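Local atomic coordinates of imelysin-like protein (Psychrobacter arcticus, PDB entry 3PF0), a protein that is of unknown function, but belongs to the imelysin-like (peptidase M75) family and has been classed as a putative metalloendopeptidase. Residues Y67-H78 with S193-E204. Numbering follows the deposited sequence. Where two conformers were deposited one is given.
Sequences YADAAKQSDLLH and SSALGTRLKDIE
Ser-74 is a knob set among Ser-193, Leu-196, Gly-197 and Leu-200 where two near-antiparallel helices of this all-helical imelysin fold pack, their axes 8.5 Å apart at 160°. Ser-74 CB rests on Leu-200 CD1 at 3.8 Å; beyond it, in the conformer given, one of two, OG, trans to the backbone N (chi1 -166°), lies by Leu-196 CB and donates to Ser-193 O at 3.0 Å. In this conformer that carbonyl has two donors, the other being Gly-197 N of its own helix. Ala-71, Ser-74 and Gly-197 have little or no side chain and let the backbones come near, Ser-74 CA and Gly-197 CA being 5.3 Å apart. Leu-200 CB meets the Ala-71 methyl, and its CD1 and CD2 reach Ala-70 CB, while Trp-109 of helix 92-112 and Ile-129 also touch Leu-200. At one margin Lys-201, bent near its tip, forms a salt bridge with Asp-75, NZ to OD1 at 3.2 Å, the hydrogen bond within it weak. The extended Glu-204 lays its carboxylate beside Ala-68, OE2 3.5 Å from Ala-68 CB; an alanine here, lacking the carboxylate, would probably leave that methyl without its cover on this side. Tyr-67, whose ring also meets Trp-207, takes Ile-203 CG2 over one face in a CH-pi contact, the methyl 3.5 Å from the ring centroid and only 4° off the normal.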
# COMPACT_ATOMS: atom_id res chain seq x y z
N TYR A 67 1.29 -9.81 -0.47
CA TYR A 67 0.46 -10.14 0.68
C TYR A 67 1.22 -11.03 1.66
O TYR A 67 1.13 -10.81 2.87
CB TYR A 67 -0.87 -10.78 0.24
CG TYR A 67 -1.86 -9.81 -0.36
CD1 TYR A 67 -2.25 -8.66 0.33
CD2 TYR A 67 -2.46 -10.06 -1.59
CE1 TYR A 67 -3.15 -7.75 -0.22
CE2 TYR A 67 -3.38 -9.17 -2.14
CZ TYR A 67 -3.73 -8.02 -1.45
OH TYR A 67 -4.66 -7.16 -1.98
N ALA A 68 2.01 -12.00 1.15
CA ALA A 68 2.81 -12.90 1.98
C ALA A 68 3.85 -12.11 2.79
O ALA A 68 4.02 -12.38 3.98
CB ALA A 68 3.50 -13.96 1.12
N ASP A 69 4.49 -11.11 2.15
CA ASP A 69 5.47 -10.25 2.79
C ASP A 69 4.83 -9.38 3.87
O ASP A 69 5.38 -9.32 4.96
CB ASP A 69 6.22 -9.38 1.78
CG ASP A 69 7.39 -8.64 2.42
OD1 ASP A 69 8.17 -9.30 3.16
OD2 ASP A 69 7.51 -7.42 2.21
N ALA A 70 3.67 -8.76 3.59
CA ALA A 70 2.97 -7.97 4.60
C ALA A 70 2.61 -8.85 5.84
O ALA A 70 2.76 -8.39 6.98
CB ALA A 70 1.72 -7.32 4.01
N ALA A 71 2.17 -10.10 5.60
CA ALA A 71 1.83 -11.05 6.67
C ALA A 71 3.08 -11.43 7.50
O ALA A 71 3.01 -11.45 8.73
CB ALA A 71 1.18 -12.31 6.09
N LYS A 72 4.21 -11.66 6.82
CA LYS A 72 5.52 -12.00 7.40
C LYS A 72 6.00 -10.85 8.33
O LYS A 72 6.40 -11.10 9.47
CB LYS A 72 6.51 -12.26 6.26
CG LYS A 72 7.97 -12.52 6.63
CD LYS A 72 8.79 -12.62 5.34
CE LYS A 72 10.28 -12.66 5.54
NZ LYS A 72 11.00 -13.01 4.28
N GLN A 73 5.91 -9.60 7.85
CA GLN A 73 6.32 -8.41 8.59
C GLN A 73 5.43 -8.15 9.81
O GLN A 73 5.94 -7.66 10.82
CB GLN A 73 6.35 -7.17 7.67
CG GLN A 73 7.37 -7.25 6.52
CD GLN A 73 8.70 -7.90 6.85
OE1 GLN A 73 9.28 -7.74 7.93
NE2 GLN A 73 9.23 -8.62 5.88
N SER A 74 4.12 -8.48 9.71
CA SER A 74 3.16 -8.34 10.81
C SER A 74 3.49 -9.38 11.88
O SER A 74 3.43 -9.08 13.07
CB SER A 74 1.73 -8.49 10.31
OG SER A 74 0.80 -8.05 11.29
N ASP A 75 3.86 -10.61 11.45
CA ASP A 75 4.28 -11.70 12.34
C ASP A 75 5.56 -11.32 13.08
O ASP A 75 5.67 -11.56 14.28
CB ASP A 75 4.52 -13.01 11.57
CG ASP A 75 3.28 -13.77 11.13
OD1 ASP A 75 2.16 -13.32 11.47
OD2 ASP A 75 3.43 -14.78 10.41
N LEU A 76 6.55 -10.73 12.36
CA LEU A 76 7.79 -10.31 13.02
C LEU A 76 7.52 -9.18 14.02
O LEU A 76 8.11 -9.20 15.11
CB LEU A 76 8.91 -9.92 12.02
CG LEU A 76 10.27 -9.43 12.65
CD1 LEU A 76 10.85 -10.43 13.68
CD2 LEU A 76 11.28 -9.10 11.59
N LEU A 77 6.59 -8.25 13.71
CA LEU A 77 6.23 -7.17 14.63
C LEU A 77 5.60 -7.77 15.88
O LEU A 77 6.00 -7.40 16.99
CB LEU A 77 5.29 -6.12 13.98
CG LEU A 77 4.89 -4.91 14.87
CD1 LEU A 77 6.12 -4.09 15.34
CD2 LEU A 77 3.88 -4.02 14.17
N HIS A 78 4.63 -8.71 15.70
CA HIS A 78 3.97 -9.38 16.81
C HIS A 78 4.99 -10.12 17.70
O HIS A 78 4.96 -9.96 18.92
CB HIS A 78 2.87 -10.37 16.34
CG HIS A 78 2.28 -11.14 17.48
ND1 HIS A 78 1.27 -10.59 18.27
CD2 HIS A 78 2.70 -12.30 18.05
CE1 HIS A 78 1.06 -11.46 19.25
NE2 HIS A 78 1.90 -12.51 19.16
N SER A 193 -1.15 -6.20 16.21
CA SER A 193 -0.26 -6.85 15.23
C SER A 193 -0.72 -8.32 14.97
O SER A 193 -0.70 -8.77 13.81
CB SER A 193 1.20 -6.77 15.67
OG SER A 193 1.39 -7.26 16.99
N SER A 194 -1.22 -9.01 16.01
CA SER A 194 -1.77 -10.37 15.87
C SER A 194 -3.05 -10.37 15.02
O SER A 194 -3.18 -11.21 14.13
CB SER A 194 -2.08 -10.97 17.24
OG SER A 194 -2.76 -12.21 17.15
N ALA A 195 -3.99 -9.42 15.28
CA ALA A 195 -5.22 -9.31 14.50
C ALA A 195 -4.90 -8.97 13.06
O ALA A 195 -5.51 -9.52 12.15
CB ALA A 195 -6.15 -8.26 15.11
N LEU A 196 -3.88 -8.12 12.85
CA LEU A 196 -3.40 -7.72 11.52
C LEU A 196 -2.83 -8.93 10.78
O LEU A 196 -3.22 -9.17 9.64
CB LEU A 196 -2.36 -6.60 11.66
CG LEU A 196 -1.90 -5.90 10.39
CD1 LEU A 196 -3.07 -5.44 9.57
CD2 LEU A 196 -1.06 -4.70 10.76
N GLY A 197 -1.98 -9.71 11.45
CA GLY A 197 -1.40 -10.94 10.92
C GLY A 197 -2.44 -11.93 10.40
O GLY A 197 -2.32 -12.42 9.28
N THR A 198 -3.50 -12.15 11.19
CA THR A 198 -4.61 -13.04 10.85
C THR A 198 -5.33 -12.57 9.57
O THR A 198 -5.61 -13.39 8.71
CB THR A 198 -5.60 -13.14 12.03
OG1 THR A 198 -4.91 -13.65 13.17
CG2 THR A 198 -6.82 -14.02 11.72
N ARG A 199 -5.60 -11.26 9.45
CA ARG A 199 -6.30 -10.69 8.29
C ARG A 199 -5.45 -10.81 7.02
O ARG A 199 -5.98 -11.17 5.97
CB ARG A 199 -6.68 -9.23 8.54
CG ARG A 199 -7.83 -9.08 9.53
CD ARG A 199 -8.14 -7.62 9.82
NE ARG A 199 -9.19 -7.50 10.84
CZ ARG A 199 -10.49 -7.53 10.59
NH1 ARG A 199 -10.93 -7.66 9.34
NH2 ARG A 199 -11.37 -7.42 11.57
N LEU A 200 -4.14 -10.53 7.12
CA LEU A 200 -3.21 -10.59 6.00
C LEU A 200 -2.99 -12.01 5.49
O LEU A 200 -2.90 -12.22 4.28
CB LEU A 200 -1.86 -9.95 6.38
CG LEU A 200 -1.89 -8.44 6.65
CD1 LEU A 200 -0.60 -7.97 7.30
CD2 LEU A 200 -2.16 -7.66 5.40
N LYS A 201 -2.92 -13.00 6.41
CA LYS A 201 -2.74 -14.40 6.02
C LYS A 201 -4.00 -14.92 5.35
O LYS A 201 -3.90 -15.71 4.41
CB LYS A 201 -2.36 -15.27 7.23
CG LYS A 201 -0.86 -15.43 7.37
CD LYS A 201 -0.45 -15.96 8.74
CE LYS A 201 0.00 -14.85 9.66
NZ LYS A 201 -0.42 -15.09 11.07
N ASP A 202 -5.17 -14.45 5.80
CA ASP A 202 -6.44 -14.85 5.21
C ASP A 202 -6.55 -14.34 3.77
O ASP A 202 -7.07 -15.07 2.93
CB ASP A 202 -7.62 -14.35 6.07
CG ASP A 202 -7.86 -15.14 7.35
OD1 ASP A 202 -6.94 -15.90 7.77
OD2 ASP A 202 -8.96 -14.99 7.94
N ILE A 203 -6.04 -13.12 3.49
CA ILE A 203 -6.03 -12.52 2.15
C ILE A 203 -5.06 -13.29 1.25
O ILE A 203 -5.43 -13.64 0.13
CB ILE A 203 -5.73 -11.00 2.19
CG1 ILE A 203 -6.89 -10.24 2.88
CG2 ILE A 203 -5.48 -10.41 0.78
CD1 ILE A 203 -6.50 -8.99 3.50
N GLU A 204 -3.84 -13.59 1.77
CA GLU A 204 -2.82 -14.39 1.08
C GLU A 204 -3.38 -15.78 0.69
O GLU A 204 -3.21 -16.20 -0.46
CB GLU A 204 -1.57 -14.55 1.96
CG GLU A 204 -0.45 -15.33 1.29
CD GLU A 204 0.60 -15.94 2.19
OE1 GLU A 204 0.65 -15.60 3.40
OE2 GLU A 204 1.40 -16.76 1.68